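Local coordinates for TerD domain-containing protein (Streptomyces avermitilis, PDB 2QNG) that is of unknown function but binds two calcium ions and belongs to the CAPAB/TerDEXZ family, at residues I30-L35 with T101-R106; L35-D40 with L51-A56; Y83-S88 with D97-L102; L137-G142 with A160-F165. One frame throughout, in Å; residues are numbered along the deposited sequence. Where two conformers were deposited one is given.

Interaction 1. Residues I30-L35 with T101-R106; sequences IRKVEL and TLELNR
R31 and N105 lie side by side, with their guanidinium and amide planes 31° apart. OD1 of N105 meets the guanidinium obliquely, and its nearest approach is to R31 CD, at 3.8 Å. Elsewhere, the carboxylate of E103 sits at the edge of the R106 guanidinium, in its plane, and R106 NH1 makes a salt bridge to E103 OE1 at 2.7 Å. K32 runs alongside E103. Its chain is extended beyond CG, which stands anti to the backbone N (chi1 -175°). This carries NZ to a long salt bridge with E103 OE2, at 3.9 Å. Y83 OH bonds the same oxygen. K32 CE also rests on T101 CG2, at 3.6 Å. Beneath, V33 and L102 form an antiparallel hydrogen-bonded pair. Farther out, N105 N bonds R31 O at 2.9 Å. On the buried side, L104 CD1 touches both I30 CG2, at 3.9 Å, and V33 CG2, at 4.0 Å. A glutamine in place of E103 would probably leave R106 and K32 without the negative charge they share. The chemistry is thus split. A salt-bridge network of K32, E103 and R106 covers the outside, while leucine, isoleucine and valine side chains close the inside at and just beyond the ends of the two strands.

Interaction 2. Residues L35-D40 with L51-A56; sequences LAVKWD and LDIVAA. With CA (calcium ion), chain C; CA (calcium ion), chain B.
I53 fits its branches against L35 and V37. Its CG2 meets L35 CD2 at 3.7 Å, and its CG1 meets V37 CG2, also at 3.7 Å. CD1 goes on past V37 to lie 3.5 Å from L35 O. In both pairs the side chains slide past each other in opposite directions, so each bump enters beside its neighbour. L51 fills the next hollow along the strand. Its CD2 wedges between V37 CG1, at 3.9 Å, and W39 CE3, at 4.0 Å. Its CB lies over one face of the indole, 3.8 Å from the centroid of the W39 six-membered ring and 14° off the normal. This is a CH-pi contact. W39 presents that face because CG stands between its backbone N and carbonyl carbon (chi1 66°), which folds the ring inward. The indole NE1 is held by T49. No hydrogen bond joins the segments, and V118 adds to the packing from strand 111-120. The backbone oxygens of W39 and L51 serve the metals. W39 O binds one calcium ion. L51 O, at 2.3 Å, binds the other together with the side-chain OD1 of D52, and D50, S88 and E98 complete its protein ligands. The strand axes run nearly antiparallel, 8.3 Å apart, in different sheets. This is the core of a beta sandwich, whose W39 and L51 end borders the two calcium sites of the TerD domain.

Interaction 3. Residues Y83-S88 with D97-L102; sequences YLNRDS and DEVMTL. With CA (calcium ion), chain C; CA (calcium ion), chain B.
E98 crosses to the 83-88 segment and ends at a calcium ion. Its CB lies 3.7 Å from R86 O. CG comes nearer to that oxygen and touches L84 CD1, at 3.7 Å. CG is anti to the backbone N (chi1 -173°) and the chain stays extended, which brings the carboxylate beside D87 and S88. OE1 binds the calcium at 2.6 Å. It also accepts S88 N at 3.2 Å, on its anti side and 27° out of the carboxylate plane. OE2 is held by I53. S88 O binds the same ion, and a water on it donates to D87 OD2, which also pairs with K89. Next door, D97 grips the second calcium through both carboxylate oxygens. Away from the metals, R86 lays its guanidinium over V99 CG2, which sits 3.9 Å above the plane at its centre; W96 holds its nitrogens. Y83 places a ring face over T101 CB, 3.9 Å from the ring centroid, and bonds E103 through OH. An alanine instead of Y83 would probably uncover one side of T101 and take from E103 a hydroxyl partner. N85 and R86 both face V99, whose O takes N85 N at 2.7 Å and, weakly, R86 N. This classic beta bulge lies in an antiparallel hairpin, and the loop joining its strands supplies ligands to both calcium sites of the TerD domain.

Interaction 4. Residues L137-G142 with A160-F165; sequences LRMREG and ATVGEF
The two sheets of the beta sandwich face each other here. Strand 135-141 belongs to one and strand 159-167 to the other. Their segments run nearly parallel, at 10°, with axes 9.3 Å apart. No hydrogen bond crosses between them, and the contact is made by buried side chains. L137 and V162 reach toward each other tip to tip, with L137 CD2 3.7 Å from V162 CG1. The first torsion of L137 sets CG between the backbone N and the carbonyl carbon (chi1 72°), and the second torsion then turns CD2 to the valine. V116 and V118 of strand 111-120 also touch V162. M139, a selenomethionine, reaches across between the sheets farther along. Its chain runs straight to SE and then bends at the last torsion, which turns CE toward the backbone of V162 and G163. CE comes close to V162 O, but M139 has two conformers and this short approach is doubtful. G163 has backbone angles at which a side chain would jam against the preceding carbonyl O. L35 packs against both M139 and V162, so strand 33-40 shares the filling. F175 meets F165 ring to ring and also touches M139. The remaining contact is Met-aromatic. SE of M139 stands obliquely to the F165 ring, 5.4 Å from its centroid, and its nearest ring atom is F165 CZ, at 4.2 Å.

Interactions 1 and 3 are pairings within one sheet, and both use strand 98-102. They combine backbone hydrogen bonds with charged or polar side chains, and both are partly exposed. Interactions 2 and 4 cross between the two sheets. They are buried, lack hydrogen bonds between their segments, and depend on apolar and aromatic packing. L35 belongs to both interactions 1 and 2 and also touches M139 of interaction 4, so strand 33-40 runs through the set. Calcium separates the contacts in another way. Interactions 2 and 3 supply ligands to both ions, whereas interactions 1 and 4 supply none. Salt bridges from E34 to R138 and R140 join interactions 1 and 4.

Interaction 1. Residues I30-L35 with T101-R106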
# COMPACT_ATOMS: atom_id res chain seq x y z
N ILE A 30 4.19 17.06 1.19
CA ILE A 30 4.12 16.04 0.14
C ILE A 30 2.95 16.34 -0.80
O ILE A 30 1.83 16.55 -0.33
CB ILE A 30 3.96 14.62 0.77
CG1 ILE A 30 5.11 14.28 1.74
CG2 ILE A 30 3.83 13.56 -0.32
CD1 ILE A 30 6.52 14.36 1.13
N ARG A 31 3.18 16.33 -2.12
CA ARG A 31 2.11 16.63 -3.09
C ARG A 31 1.65 15.41 -3.92
O ARG A 31 0.48 15.30 -4.28
CB ARG A 31 2.54 17.73 -4.08
CG ARG A 31 3.08 19.03 -3.49
CD ARG A 31 1.98 19.97 -3.17
NE ARG A 31 2.48 21.21 -2.56
CZ ARG A 31 2.85 22.29 -3.23
NH1 ARG A 31 2.78 22.34 -4.56
NH2 ARG A 31 3.27 23.35 -2.56
N LYS A 32 2.57 14.52 -4.25
CA LYS A 32 2.28 13.37 -5.11
C LYS A 32 3.26 12.29 -4.73
O LYS A 32 4.47 12.55 -4.62
CB LYS A 32 2.48 13.74 -6.57
CG LYS A 32 2.09 12.65 -7.55
CD LYS A 32 2.16 13.17 -8.96
CE LYS A 32 2.00 12.05 -9.95
NZ LYS A 32 2.14 12.52 -11.35
N VAL A 33 2.75 11.07 -4.58
CA VAL A 33 3.54 9.92 -4.12
C VAL A 33 3.38 8.79 -5.12
O VAL A 33 2.29 8.57 -5.65
CB VAL A 33 3.06 9.44 -2.70
CG1 VAL A 33 3.70 8.14 -2.23
CG2 VAL A 33 3.30 10.53 -1.69
N GLU A 34 4.46 8.07 -5.34
CA GLU A 34 4.40 6.81 -6.07
C GLU A 34 4.85 5.73 -5.12
O GLU A 34 5.90 5.86 -4.50
CB GLU A 34 5.33 6.88 -7.28
CG GLU A 34 5.41 5.64 -8.21
CD GLU A 34 6.78 5.58 -8.94
OE1 GLU A 34 7.06 6.59 -9.64
OE2 GLU A 34 7.56 4.58 -8.75
N LEU A 35 4.04 4.67 -4.97
CA LEU A 35 4.46 3.51 -4.20
C LEU A 35 4.68 2.36 -5.20
O LEU A 35 3.77 2.02 -5.94
CB LEU A 35 3.37 3.14 -3.19
CG LEU A 35 3.53 1.82 -2.44
CD1 LEU A 35 4.88 1.57 -1.75
CD2 LEU A 35 2.41 1.69 -1.43
N THR A 101 -0.08 5.46 -7.76
CA THR A 101 0.13 6.89 -7.64
C THR A 101 -0.94 7.52 -6.73
O THR A 101 -2.12 7.19 -6.86
CB THR A 101 0.05 7.53 -9.02
OG1 THR A 101 1.08 6.96 -9.84
CG2 THR A 101 0.24 9.05 -8.97
N LEU A 102 -0.49 8.39 -5.81
CA LEU A 102 -1.41 9.09 -4.93
C LEU A 102 -1.20 10.59 -5.10
O LEU A 102 -0.19 11.12 -4.68
CB LEU A 102 -1.17 8.68 -3.47
CG LEU A 102 -1.27 7.14 -3.27
CD1 LEU A 102 0.10 6.46 -3.29
CD2 LEU A 102 -1.96 6.86 -1.97
N GLU A 103 -2.15 11.24 -5.76
CA GLU A 103 -2.09 12.68 -5.99
C GLU A 103 -2.67 13.37 -4.77
O GLU A 103 -3.79 13.93 -4.79
CB GLU A 103 -2.79 13.07 -7.31
CG GLU A 103 -1.94 12.53 -8.49
CD GLU A 103 -2.48 12.72 -9.90
OE1 GLU A 103 -3.56 13.22 -10.07
OE2 GLU A 103 -1.77 12.32 -10.85
N LEU A 104 -1.89 13.36 -3.69
CA LEU A 104 -2.39 13.81 -2.40
C LEU A 104 -2.83 15.27 -2.43
O LEU A 104 -3.82 15.66 -1.79
CB LEU A 104 -1.31 13.64 -1.33
CG LEU A 104 -0.90 12.20 -0.97
CD1 LEU A 104 0.18 12.19 0.08
CD2 LEU A 104 -2.08 11.37 -0.50
N ASN A 105 -2.09 16.11 -3.17
CA ASN A 105 -2.47 17.53 -3.28
C ASN A 105 -3.91 17.72 -3.76
O ASN A 105 -4.57 18.69 -3.37
CB ASN A 105 -1.49 18.22 -4.26
CG ASN A 105 -1.79 19.68 -4.44
OD1 ASN A 105 -1.78 20.43 -3.49
ND2 ASN A 105 -2.03 20.09 -5.68
N ARG A 106 -4.35 16.82 -4.65
CA ARG A 106 -5.68 16.94 -5.23
C ARG A 106 -6.81 16.40 -4.36
O ARG A 106 -7.99 16.62 -4.71
CB ARG A 106 -5.73 16.24 -6.59
CG ARG A 106 -4.84 16.88 -7.66
CD ARG A 106 -4.96 16.05 -8.99
NE ARG A 106 -6.36 15.91 -9.44
CZ ARG A 106 -6.89 14.84 -10.05
NH1 ARG A 106 -6.19 13.74 -10.33
NH2 ARG A 106 -8.17 14.88 -10.40

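Interaction 2. Residues L35-D40 with L51-A56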
# COMPACT_ATOMS: atom_id res chain seq x y z
N LEU A 35 4.04 4.67 -4.97
CA LEU A 35 4.46 3.51 -4.20
C LEU A 35 4.68 2.36 -5.20
O LEU A 35 3.77 2.02 -5.94
CB LEU A 35 3.37 3.14 -3.19
CG LEU A 35 3.53 1.82 -2.44
CD1 LEU A 35 4.88 1.57 -1.75
CD2 LEU A 35 2.41 1.69 -1.43
N ALA A 36 5.88 1.78 -5.21
CA ALA A 36 6.17 0.68 -6.12
C ALA A 36 6.56 -0.56 -5.33
O ALA A 36 7.22 -0.43 -4.30
CB ALA A 36 7.32 1.09 -7.05
N VAL A 37 6.13 -1.73 -5.81
CA VAL A 37 6.40 -3.00 -5.12
C VAL A 37 6.92 -3.99 -6.14
O VAL A 37 6.44 -4.02 -7.28
CB VAL A 37 5.12 -3.49 -4.40
CG1 VAL A 37 5.34 -4.85 -3.71
CG2 VAL A 37 4.71 -2.45 -3.37
N LYS A 38 7.90 -4.79 -5.73
CA LYS A 38 8.48 -5.82 -6.59
C LYS A 38 8.63 -7.12 -5.82
O LYS A 38 8.73 -7.12 -4.58
CB LYS A 38 9.85 -5.39 -7.14
CG LYS A 38 11.00 -5.54 -6.13
CD LYS A 38 12.19 -4.64 -6.45
CE LYS A 38 13.06 -5.19 -7.54
NZ LYS A 38 13.78 -4.08 -8.27
N TRP A 39 8.63 -8.23 -6.55
CA TRP A 39 8.94 -9.54 -6.00
C TRP A 39 9.29 -10.46 -7.16
O TRP A 39 9.11 -10.12 -8.34
CB TRP A 39 7.79 -10.10 -5.15
CG TRP A 39 6.54 -10.41 -5.88
CD1 TRP A 39 6.11 -11.65 -6.28
CD2 TRP A 39 5.53 -9.48 -6.33
NE1 TRP A 39 4.89 -11.56 -6.91
CE2 TRP A 39 4.50 -10.24 -6.94
CE3 TRP A 39 5.35 -8.10 -6.20
CZ2 TRP A 39 3.35 -9.65 -7.48
CZ3 TRP A 39 4.20 -7.51 -6.74
CH2 TRP A 39 3.22 -8.29 -7.37
N ASP A 40 9.82 -11.63 -6.81
CA ASP A 40 10.14 -12.66 -7.79
C ASP A 40 9.08 -13.76 -7.72
O ASP A 40 8.47 -13.98 -6.67
CB ASP A 40 11.52 -13.24 -7.49
CG ASP A 40 12.66 -12.25 -7.74
OD1 ASP A 40 12.45 -11.24 -8.48
OD2 ASP A 40 13.78 -12.48 -7.22
N LEU A 51 1.20 -10.13 -4.81
CA LEU A 51 1.10 -9.02 -3.89
C LEU A 51 0.23 -7.96 -4.53
O LEU A 51 0.30 -7.76 -5.75
CB LEU A 51 2.49 -8.43 -3.55
CG LEU A 51 3.34 -9.19 -2.51
CD1 LEU A 51 3.56 -10.69 -2.83
CD2 LEU A 51 4.68 -8.48 -2.31
N ASP A 52 -0.58 -7.28 -3.71
CA ASP A 52 -1.39 -6.17 -4.20
C ASP A 52 -1.15 -4.94 -3.35
O ASP A 52 -1.15 -5.03 -2.12
CB ASP A 52 -2.88 -6.50 -4.12
CG ASP A 52 -3.32 -7.54 -5.14
OD1 ASP A 52 -2.68 -7.73 -6.17
OD2 ASP A 52 -4.38 -8.15 -4.93
N ILE A 53 -1.00 -3.78 -4.00
CA ILE A 53 -0.95 -2.50 -3.29
C ILE A 53 -2.40 -2.06 -3.04
O ILE A 53 -3.27 -2.18 -3.92
CB ILE A 53 -0.23 -1.43 -4.12
CG1 ILE A 53 1.20 -1.88 -4.44
CG2 ILE A 53 -0.23 -0.12 -3.36
CD1 ILE A 53 1.93 -0.93 -5.39
N VAL A 54 -2.63 -1.56 -1.83
CA VAL A 54 -3.95 -1.02 -1.50
C VAL A 54 -3.77 0.29 -0.75
O VAL A 54 -2.83 0.46 0.04
CB VAL A 54 -4.85 -2.03 -0.72
CG1 VAL A 54 -4.15 -2.49 0.51
CG2 VAL A 54 -6.20 -1.41 -0.36
N ALA A 55 -4.66 1.24 -1.05
CA ALA A 55 -4.67 2.51 -0.33
C ALA A 55 -6.05 2.74 0.26
O ALA A 55 -7.06 2.35 -0.34
CB ALA A 55 -4.29 3.66 -1.25
N ALA A 56 -6.09 3.43 1.40
CA ALA A 56 -7.35 3.79 2.03
C ALA A 56 -7.31 5.25 2.42
O ALA A 56 -6.27 5.73 2.89
CB ALA A 56 -7.63 2.90 3.24
CA CA C . -1.02 -8.12 -7.61
CA CA B . 9.15 -9.17 -10.50
O HOH W 1 11.00 -10.67 -10.69
O HOH W 2 10.83 -7.64 -9.88
O HOH W 3 -2.82 -7.82 -9.08

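Interaction 3. Residues Y83-S88 with D97-L102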
# COMPACT_ATOMS: atom_id res chain seq x y z
N TYR A 83 -4.54 6.02 -7.90
CA TYR A 83 -4.76 5.07 -8.98
C TYR A 83 -3.61 4.10 -9.12
O TYR A 83 -2.44 4.47 -8.94
CB TYR A 83 -5.05 5.77 -10.32
CG TYR A 83 -4.11 6.89 -10.72
CD1 TYR A 83 -3.05 6.66 -11.60
CD2 TYR A 83 -4.29 8.18 -10.21
CE1 TYR A 83 -2.19 7.69 -11.98
CE2 TYR A 83 -3.42 9.22 -10.58
CZ TYR A 83 -2.40 8.97 -11.48
OH TYR A 83 -1.56 10.01 -11.84
N LEU A 84 -3.96 2.86 -9.45
CA LEU A 84 -2.97 1.84 -9.70
C LEU A 84 -2.49 2.03 -11.14
O LEU A 84 -3.29 2.11 -12.08
CB LEU A 84 -3.57 0.45 -9.45
CG LEU A 84 -2.62 -0.73 -9.43
CD1 LEU A 84 -1.74 -0.70 -8.20
CD2 LEU A 84 -3.45 -1.99 -9.46
N ASN A 85 -1.18 2.14 -11.32
CA ASN A 85 -0.60 2.34 -12.66
C ASN A 85 -0.40 1.00 -13.36
O ASN A 85 -0.56 0.90 -14.59
CB ASN A 85 0.74 3.09 -12.56
CG ASN A 85 0.61 4.37 -11.76
OD1 ASN A 85 0.95 4.42 -10.59
ND2 ASN A 85 0.03 5.38 -12.35
N ARG A 86 -0.04 -0.02 -12.60
CA ARG A 86 0.14 -1.33 -13.16
C ARG A 86 0.12 -2.34 -12.05
O ARG A 86 0.39 -2.00 -10.89
CB ARG A 86 1.40 -1.38 -14.00
CG ARG A 86 2.63 -1.38 -13.21
CD ARG A 86 3.52 -2.52 -13.73
NE ARG A 86 4.95 -2.26 -13.61
CZ ARG A 86 5.54 -1.10 -13.89
NH1 ARG A 86 4.83 -0.07 -14.34
NH2 ARG A 86 6.86 -0.97 -13.74
N ASP A 87 -0.24 -3.57 -12.41
CA ASP A 87 -0.31 -4.66 -11.45
C ASP A 87 0.44 -5.86 -11.95
O ASP A 87 0.86 -5.91 -13.12
CB ASP A 87 -1.77 -5.04 -11.12
CG ASP A 87 -2.36 -6.05 -12.08
OD1 ASP A 87 -2.15 -5.95 -13.32
OD2 ASP A 87 -3.08 -6.96 -11.60
N SER A 88 0.57 -6.85 -11.06
CA SER A 88 1.06 -8.17 -11.45
C SER A 88 0.41 -9.19 -10.55
O SER A 88 0.29 -8.97 -9.34
CB SER A 88 2.57 -8.24 -11.21
OG SER A 88 3.05 -9.54 -11.51
N ASP A 97 6.89 -4.39 -10.16
CA ASP A 97 5.77 -5.20 -10.64
C ASP A 97 4.42 -4.52 -10.48
O ASP A 97 3.52 -4.73 -11.29
CB ASP A 97 5.74 -6.55 -9.93
CG ASP A 97 6.98 -7.36 -10.19
OD1 ASP A 97 7.21 -7.76 -11.37
OD2 ASP A 97 7.73 -7.63 -9.25
N GLU A 98 4.28 -3.70 -9.44
CA GLU A 98 3.00 -3.03 -9.21
C GLU A 98 3.30 -1.65 -8.66
O GLU A 98 4.17 -1.48 -7.80
CB GLU A 98 2.16 -3.90 -8.26
CG GLU A 98 0.72 -3.45 -8.02
CD GLU A 98 -0.20 -4.61 -7.61
OE1 GLU A 98 -0.07 -5.74 -8.13
OE2 GLU A 98 -1.09 -4.37 -6.77
N VAL A 99 2.61 -0.65 -9.20
CA VAL A 99 2.90 0.75 -8.92
C VAL A 99 1.58 1.47 -8.72
O VAL A 99 0.66 1.29 -9.50
CB VAL A 99 3.69 1.42 -10.07
CG1 VAL A 99 4.03 2.86 -9.73
CG2 VAL A 99 4.97 0.62 -10.42
N MSE A 100 1.52 2.28 -7.66
CA MSE A 100 0.34 3.12 -7.42
C MSE A 100 0.75 4.57 -7.23
O MSE A 100 1.78 4.86 -6.66
CB MSE A 100 -0.41 2.66 -6.18
CG MSE A 100 -1.62 3.53 -5.83
SE MSE A 100 -2.58 2.89 -4.26
CE MSE A 100 -3.41 1.24 -4.98
N THR A 101 -0.08 5.46 -7.76
CA THR A 101 0.13 6.89 -7.64
C THR A 101 -0.94 7.52 -6.73
O THR A 101 -2.12 7.19 -6.86
CB THR A 101 0.05 7.53 -9.02
OG1 THR A 101 1.08 6.96 -9.84
CG2 THR A 101 0.24 9.05 -8.97
N LEU A 102 -0.49 8.39 -5.81
CA LEU A 102 -1.41 9.09 -4.93
C LEU A 102 -1.20 10.59 -5.10
O LEU A 102 -0.19 11.12 -4.68
CB LEU A 102 -1.17 8.68 -3.47
CG LEU A 102 -1.27 7.14 -3.27
CD1 LEU A 102 0.10 6.46 -3.29
CD2 LEU A 102 -1.96 6.86 -1.97
CA CA C . -1.02 -8.12 -7.61
CA CA B . 9.15 -9.17 -10.50
O HOH W 3 -2.82 -7.82 -9.08
O HOH W 2 10.83 -7.64 -9.88
O HOH W 1 11.00 -10.67 -10.69

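Interaction 4. Residues L137-G142 with A160-F165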
# COMPACT_ATOMS: atom_id res chain seq x y z
N LEU A 137 9.90 -2.65 -1.67
CA LEU A 137 9.05 -1.50 -1.95
C LEU A 137 9.89 -0.23 -2.02
O LEU A 137 10.93 -0.13 -1.37
CB LEU A 137 7.94 -1.36 -0.89
CG LEU A 137 8.32 -0.89 0.51
CD1 LEU A 137 8.32 0.65 0.62
CD2 LEU A 137 7.36 -1.48 1.51
N ARG A 138 9.37 0.75 -2.75
CA ARG A 138 9.95 2.09 -2.80
C ARG A 138 8.82 3.09 -2.85
O ARG A 138 7.88 2.93 -3.62
CB ARG A 138 10.83 2.27 -4.05
CG ARG A 138 11.55 3.62 -4.13
CD ARG A 138 12.24 3.78 -5.50
NE ARG A 138 11.27 3.85 -6.60
CZ ARG A 138 11.63 3.93 -7.89
NH1 ARG A 138 12.91 3.94 -8.20
NH2 ARG A 138 10.72 3.99 -8.85
N MSE A 139 8.94 4.13 -2.06
CA MSE A 139 8.01 5.24 -2.14
C MSE A 139 8.77 6.49 -2.46
O MSE A 139 9.83 6.73 -1.88
CB MSE A 139 7.25 5.43 -0.84
CG MSE A 139 5.94 4.70 -0.82
SE MSE A 139 4.96 4.94 0.83
CE MSE A 139 6.21 4.00 1.97
N ARG A 140 8.24 7.27 -3.40
CA ARG A 140 8.88 8.52 -3.72
C ARG A 140 7.90 9.63 -4.04
O ARG A 140 6.71 9.40 -4.31
CB ARG A 140 9.88 8.35 -4.84
CG ARG A 140 9.24 7.99 -6.12
CD ARG A 140 10.27 7.84 -7.19
NE ARG A 140 9.65 7.62 -8.49
CZ ARG A 140 10.34 7.54 -9.63
NH1 ARG A 140 11.66 7.64 -9.62
NH2 ARG A 140 9.70 7.35 -10.77
N GLU A 141 8.42 10.85 -3.91
CA GLU A 141 7.71 12.04 -4.35
C GLU A 141 8.51 12.62 -5.48
O GLU A 141 9.65 13.05 -5.26
CB GLU A 141 7.57 13.10 -3.29
CG GLU A 141 7.01 14.34 -4.03
CD GLU A 141 6.40 15.36 -3.18
OE1 GLU A 141 6.93 15.61 -2.08
OE2 GLU A 141 5.42 15.95 -3.68
N GLY A 142 7.96 12.63 -6.68
CA GLY A 142 8.78 12.97 -7.84
C GLY A 142 9.95 12.00 -7.90
O GLY A 142 9.78 10.78 -7.91
N ALA A 160 0.81 -5.84 5.22
CA ALA A 160 1.44 -4.82 6.05
C ALA A 160 1.00 -3.44 5.60
O ALA A 160 0.88 -3.20 4.38
CB ALA A 160 2.99 -4.92 5.94
N THR A 161 0.76 -2.54 6.53
CA THR A 161 0.72 -1.13 6.12
C THR A 161 2.17 -0.66 6.00
O THR A 161 3.05 -1.12 6.77
CB THR A 161 -0.06 -0.26 7.11
OG1 THR A 161 0.52 -0.38 8.41
CG2 THR A 161 -1.54 -0.66 7.18
N VAL A 162 2.42 0.21 5.03
CA VAL A 162 3.79 0.57 4.69
C VAL A 162 4.02 2.06 4.72
O VAL A 162 5.07 2.54 4.33
CB VAL A 162 4.24 -0.05 3.33
CG1 VAL A 162 4.16 -1.60 3.38
CG2 VAL A 162 3.47 0.50 2.10
N GLY A 163 3.04 2.80 5.21
CA GLY A 163 3.19 4.25 5.26
C GLY A 163 1.87 4.92 5.47
O GLY A 163 0.82 4.37 5.15
N GLU A 164 1.94 6.13 6.00
CA GLU A 164 0.80 6.93 6.40
C GLU A 164 1.07 8.36 5.94
O GLU A 164 2.23 8.79 6.05
CB GLU A 164 0.77 6.91 7.93
CG GLU A 164 -0.44 7.52 8.53
CD GLU A 164 -0.37 7.59 10.04
OE1 GLU A 164 0.69 7.31 10.63
OE2 GLU A 164 -1.39 7.96 10.60
N PHE A 165 0.04 9.08 5.51
CA PHE A 165 0.14 10.52 5.19
C PHE A 165 -0.98 11.21 5.92
O PHE A 165 -2.11 10.74 5.88
CB PHE A 165 -0.00 10.74 3.69
CG PHE A 165 1.04 10.00 2.89
CD1 PHE A 165 2.27 10.60 2.61
CD2 PHE A 165 0.80 8.69 2.45
CE1 PHE A 165 3.25 9.92 1.89
CE2 PHE A 165 1.79 8.01 1.73
CZ PHE A 165 3.01 8.62 1.47